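Local atomic coordinates of MUTM (fpg) protein (Thermus thermophilus, PDB entry 1EE8), a protein that belongs to the MutM (Fpg) family, whose members join an N-terminal beta-rich domain to a helical H2TH domain and a zinc finger. Residues R42-V47 / L54-E59; L236-C241 / H256-C261. One frame throughout, in Å; residues are numbered along the deposited sequence.

Contact 1: R42-V47 / L54-E59; sequences RRILEV and LLFALE
V47 sets CG1 over one face of the F56 ring, 4.3 Å above its plane and offset toward the rim, while its CG2 meets CD1 of that ring; CD1 of I44 approaches obliquely. With its two methyls divided in this way (CG1 anti to the backbone N, chi1 -178°), V47 also reaches CD1 of L54 through CG1. The other flat group, the guanidinium of R42, receives the carbonyl of E59 at its edge: NH1 donates to E59 O at 3.1 Å, on a lone pair in the carbonyl plane. The R42 chain is otherwise held by L38 O at NE and by E40 O of the second subunit at NH2.

Between these ends lies a classic beta bulge. L45 N gives A57 O a 2.7 Å bond, E46 N a weak one to the same oxygen, and A57 N donates back to E46 O at 2.7 Å. On the face bearing I44, CG1 of that residue lies 3.6 Å from L58 CD2.

The pair forms a hairpin within the N-terminal domain's sheet. Strand 62-67 continues it beside 53-58, strand 21-26 beside 42-50, and helix 3-17 packs against V47 and L54.

Contact 2: L236-C241 / H256-C261; sequences LPCPAC and HFCPTC. With ZN (zinc ion), chain C.
C238 and C258 meet at a zinc ion that each binds through SG. From C238 CB, which lies 4.2 Å from C258 CB and 3.1 Å from the metal, the side chain runs to an SG placed anti to the backbone N (chi1 166°). That sulfur bonds zinc at 2.3 Å and, as neighbouring corners of the metal's tetrahedron, lies 3.8 Å from C258 SG and 3.9 Å from C261 SG. It also accepts two amide hydrogens from its own segment, A240 N at 3.3 Å and the longer C241 N.

In the second segment C261 N donates to C258 SG, so the first cysteine of each CxxC is held by backbone N-H from its own turn, two for C238 and one for C258. C241 and C261 complete the four-sulfur shell, and A240 CB rests against C261 SG. No hydrogen bond links the two segments directly; zinc makes the join. Outside them, F169 of helix 161-170 touches C238 and A240, and Q262 OE1 accepts from C258 N.

The two loops thus form a Cys4 zinc finger, and the hairpin of strands 246-249 and 254-257 connects the two CxxC turns, its second strand running into 256-261. Four thiolates would concentrate negative charge at the metal, and the N-H donors to C238 and C258 probably offset part of it. With all four ligands cysteine and both loops joined through the metal, the zinc is probably structural.

Contact 1 and contact 2 stand on opposite sides of the chain's centre, their own centres 43 Å apart and their nearest atoms about 24 Å apart, so neither touches the other. They also follow in series along the chain: the 42-47/54-59 hairpin closes in the N-terminal domain well before 236-241/256-261 opens in the zinc finger, with the H2TH helices lying between them in sequence. Their means of joining differ as well. Contact 1 is a strand pairing, and its R42 reaches the second subunit, whereas contact 2 is joined through zinc and touches no other protein chain of the assembly.

Contact 1: R42-V47 / L54-E59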
# COMPACT_ATOMS: atom_id res chain seq x y z
N ARG A 42 -10.57 0.42 -4.28
CA ARG A 42 -10.68 -0.68 -5.23
C ARG A 42 -12.04 -1.35 -5.06
O ARG A 42 -12.57 -1.42 -3.94
CB ARG A 42 -9.58 -1.72 -4.99
CG ARG A 42 -8.16 -1.19 -5.13
CD ARG A 42 -7.18 -2.27 -4.75
NE ARG A 42 -5.80 -1.79 -4.73
CZ ARG A 42 -5.03 -1.62 -5.81
NH1 ARG A 42 -5.49 -1.90 -7.02
NH2 ARG A 42 -3.80 -1.19 -5.66
N ARG A 43 -12.60 -1.85 -6.15
CA ARG A 43 -13.89 -2.52 -6.05
C ARG A 43 -13.69 -3.94 -5.57
O ARG A 43 -12.68 -4.57 -5.87
CB ARG A 43 -14.61 -2.51 -7.39
CG ARG A 43 -15.12 -1.13 -7.75
CD ARG A 43 -15.79 -1.10 -9.11
NE ARG A 43 -16.19 0.26 -9.44
CZ ARG A 43 -17.23 0.89 -8.90
NH1 ARG A 43 -18.00 0.28 -8.01
NH2 ARG A 43 -17.49 2.15 -9.24
N ILE A 44 -14.64 -4.42 -4.78
CA ILE A 44 -14.58 -5.77 -4.26
C ILE A 44 -15.17 -6.70 -5.32
O ILE A 44 -16.36 -6.62 -5.63
CB ILE A 44 -15.40 -5.88 -2.96
CG1 ILE A 44 -14.81 -4.94 -1.90
CG2 ILE A 44 -15.42 -7.33 -2.47
CD1 ILE A 44 -15.55 -4.94 -0.58
N LEU A 45 -14.33 -7.58 -5.86
CA LEU A 45 -14.75 -8.51 -6.89
C LEU A 45 -15.23 -9.85 -6.35
O LEU A 45 -16.01 -10.55 -7.00
CB LEU A 45 -13.60 -8.74 -7.87
CG LEU A 45 -13.04 -7.44 -8.46
CD1 LEU A 45 -11.96 -7.77 -9.48
CD2 LEU A 45 -14.17 -6.65 -9.11
N GLU A 46 -14.75 -10.23 -5.17
CA GLU A 46 -15.16 -11.49 -4.56
C GLU A 46 -14.72 -11.57 -3.11
O GLU A 46 -13.85 -10.81 -2.67
CB GLU A 46 -14.55 -12.67 -5.31
CG GLU A 46 -15.48 -13.35 -6.29
CD GLU A 46 -16.58 -14.18 -5.62
OE1 GLU A 46 -16.75 -14.08 -4.38
OE2 GLU A 46 -17.27 -14.92 -6.35
N VAL A 47 -15.35 -12.48 -2.38
CA VAL A 47 -15.01 -12.72 -0.98
C VAL A 47 -14.81 -14.23 -0.91
O VAL A 47 -15.77 -15.00 -0.93
CB VAL A 47 -16.15 -12.30 -0.02
CG1 VAL A 47 -15.72 -12.53 1.43
CG2 VAL A 47 -16.50 -10.84 -0.24
N LEU A 54 -10.54 -15.22 5.48
CA LEU A 54 -11.51 -14.56 4.64
C LEU A 54 -10.66 -13.71 3.71
O LEU A 54 -9.76 -13.00 4.16
CB LEU A 54 -12.42 -13.69 5.50
CG LEU A 54 -13.82 -13.36 5.02
CD1 LEU A 54 -14.59 -14.64 4.69
CD2 LEU A 54 -14.53 -12.56 6.11
N LEU A 55 -10.90 -13.79 2.40
CA LEU A 55 -10.12 -13.01 1.45
C LEU A 55 -11.01 -12.16 0.55
O LEU A 55 -11.87 -12.68 -0.16
CB LEU A 55 -9.25 -13.91 0.57
CG LEU A 55 -8.16 -14.80 1.19
CD1 LEU A 55 -8.79 -16.04 1.84
CD2 LEU A 55 -7.19 -15.22 0.10
N PHE A 56 -10.80 -10.84 0.59
CA PHE A 56 -11.55 -9.93 -0.26
C PHE A 56 -10.69 -9.73 -1.51
O PHE A 56 -9.57 -9.22 -1.42
CB PHE A 56 -11.76 -8.59 0.45
CG PHE A 56 -12.71 -8.65 1.61
CD1 PHE A 56 -14.06 -8.38 1.44
CD2 PHE A 56 -12.25 -9.00 2.88
CE1 PHE A 56 -14.95 -8.46 2.52
CE2 PHE A 56 -13.12 -9.09 3.96
CZ PHE A 56 -14.48 -8.81 3.77
N ALA A 57 -11.20 -10.15 -2.66
CA ALA A 57 -10.48 -9.98 -3.92
C ALA A 57 -10.82 -8.59 -4.43
O ALA A 57 -11.99 -8.26 -4.64
CB ALA A 57 -10.90 -11.04 -4.93
N LEU A 58 -9.80 -7.77 -4.62
CA LEU A 58 -9.98 -6.40 -5.06
C LEU A 58 -9.43 -6.14 -6.46
O LEU A 58 -8.36 -6.63 -6.83
CB LEU A 58 -9.32 -5.46 -4.06
CG LEU A 58 -9.77 -5.76 -2.62
CD1 LEU A 58 -8.89 -5.00 -1.64
CD2 LEU A 58 -11.24 -5.38 -2.47
N GLU A 59 -10.17 -5.35 -7.23
CA GLU A 59 -9.77 -5.01 -8.58
C GLU A 59 -8.35 -4.45 -8.60
O GLU A 59 -8.00 -3.60 -7.78
CB GLU A 59 -10.76 -3.99 -9.14
CG GLU A 59 -10.63 -3.72 -10.62
CD GLU A 59 -11.80 -2.90 -11.13
OE1 GLU A 59 -12.04 -1.80 -10.59
OE2 GLU A 59 -12.49 -3.36 -12.07
O HOH W 1 -11.54 -0.71 -8.50

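Contact 2: L236-C241 / H256-C261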
# COMPACT_ATOMS: atom_id res chain seq x y z
N LEU A 236 -22.63 -32.36 31.27
CA LEU A 236 -23.99 -32.65 30.82
C LEU A 236 -24.03 -34.08 30.27
O LEU A 236 -22.99 -34.68 29.97
CB LEU A 236 -24.43 -31.65 29.74
CG LEU A 236 -24.60 -30.17 30.09
CD1 LEU A 236 -25.63 -30.01 31.21
CD2 LEU A 236 -23.26 -29.58 30.52
N PRO A 237 -25.24 -34.65 30.14
CA PRO A 237 -25.44 -36.01 29.63
C PRO A 237 -25.10 -36.22 28.15
O PRO A 237 -25.53 -35.44 27.30
CB PRO A 237 -26.94 -36.26 29.87
CG PRO A 237 -27.31 -35.29 30.95
CD PRO A 237 -26.53 -34.07 30.56
N CYS A 238 -24.33 -37.26 27.86
CA CYS A 238 -24.01 -37.58 26.47
C CYS A 238 -25.38 -37.82 25.82
O CYS A 238 -26.29 -38.35 26.45
CB CYS A 238 -23.16 -38.85 26.40
SG CYS A 238 -23.03 -39.59 24.75
N PRO A 239 -25.55 -37.41 24.56
CA PRO A 239 -26.86 -37.64 23.94
C PRO A 239 -27.08 -39.08 23.48
O PRO A 239 -28.18 -39.44 23.07
CB PRO A 239 -26.86 -36.65 22.79
CG PRO A 239 -25.43 -36.67 22.35
CD PRO A 239 -24.67 -36.63 23.66
N ALA A 240 -26.04 -39.90 23.56
CA ALA A 240 -26.15 -41.29 23.12
C ALA A 240 -26.25 -42.31 24.26
O ALA A 240 -27.00 -43.28 24.15
CB ALA A 240 -24.98 -41.64 22.20
N CYS A 241 -25.51 -42.08 25.34
CA CYS A 241 -25.52 -43.02 26.46
C CYS A 241 -25.92 -42.41 27.80
O CYS A 241 -25.98 -43.11 28.81
CB CYS A 241 -24.15 -43.67 26.61
SG CYS A 241 -22.92 -42.58 27.33
N HIS A 256 -13.66 -31.93 24.46
CA HIS A 256 -14.88 -32.55 24.98
C HIS A 256 -15.11 -33.91 24.32
O HIS A 256 -14.88 -34.06 23.12
CB HIS A 256 -16.09 -31.66 24.73
CG HIS A 256 -15.97 -30.29 25.32
ND1 HIS A 256 -15.10 -29.34 24.83
CD2 HIS A 256 -16.62 -29.71 26.36
CE1 HIS A 256 -15.22 -28.23 25.54
NE2 HIS A 256 -16.13 -28.43 26.48
N PHE A 257 -15.57 -34.87 25.10
CA PHE A 257 -15.81 -36.22 24.59
C PHE A 257 -16.55 -37.08 25.61
O PHE A 257 -16.58 -36.76 26.80
CB PHE A 257 -14.46 -36.88 24.29
CG PHE A 257 -13.69 -37.22 25.53
CD1 PHE A 257 -13.63 -38.53 26.01
CD2 PHE A 257 -13.05 -36.21 26.26
CE1 PHE A 257 -12.96 -38.83 27.19
CE2 PHE A 257 -12.37 -36.51 27.44
CZ PHE A 257 -12.32 -37.82 27.91
N CYS A 258 -17.14 -38.17 25.13
CA CYS A 258 -17.82 -39.12 26.01
C CYS A 258 -16.86 -40.28 26.13
O CYS A 258 -16.54 -40.94 25.13
CB CYS A 258 -19.14 -39.62 25.40
SG CYS A 258 -19.89 -40.98 26.36
N PRO A 259 -16.36 -40.54 27.34
CA PRO A 259 -15.42 -41.64 27.55
C PRO A 259 -15.97 -42.98 27.05
O PRO A 259 -15.30 -43.70 26.31
CB PRO A 259 -15.20 -41.63 29.06
CG PRO A 259 -15.38 -40.17 29.41
CD PRO A 259 -16.60 -39.81 28.60
N THR A 260 -17.19 -43.30 27.45
CA THR A 260 -17.78 -44.57 27.03
C THR A 260 -17.99 -44.67 25.53
O THR A 260 -17.48 -45.58 24.89
CB THR A 260 -19.13 -44.83 27.73
OG1 THR A 260 -18.94 -44.85 29.14
CG2 THR A 260 -19.69 -46.18 27.29
N CYS A 261 -18.74 -43.73 24.96
CA CYS A 261 -19.02 -43.75 23.53
C CYS A 261 -17.81 -43.56 22.61
O CYS A 261 -17.86 -43.96 21.45
CB CYS A 261 -20.07 -42.70 23.18
SG CYS A 261 -21.70 -43.09 23.81
ZN ZN C . -21.98 -41.55 25.48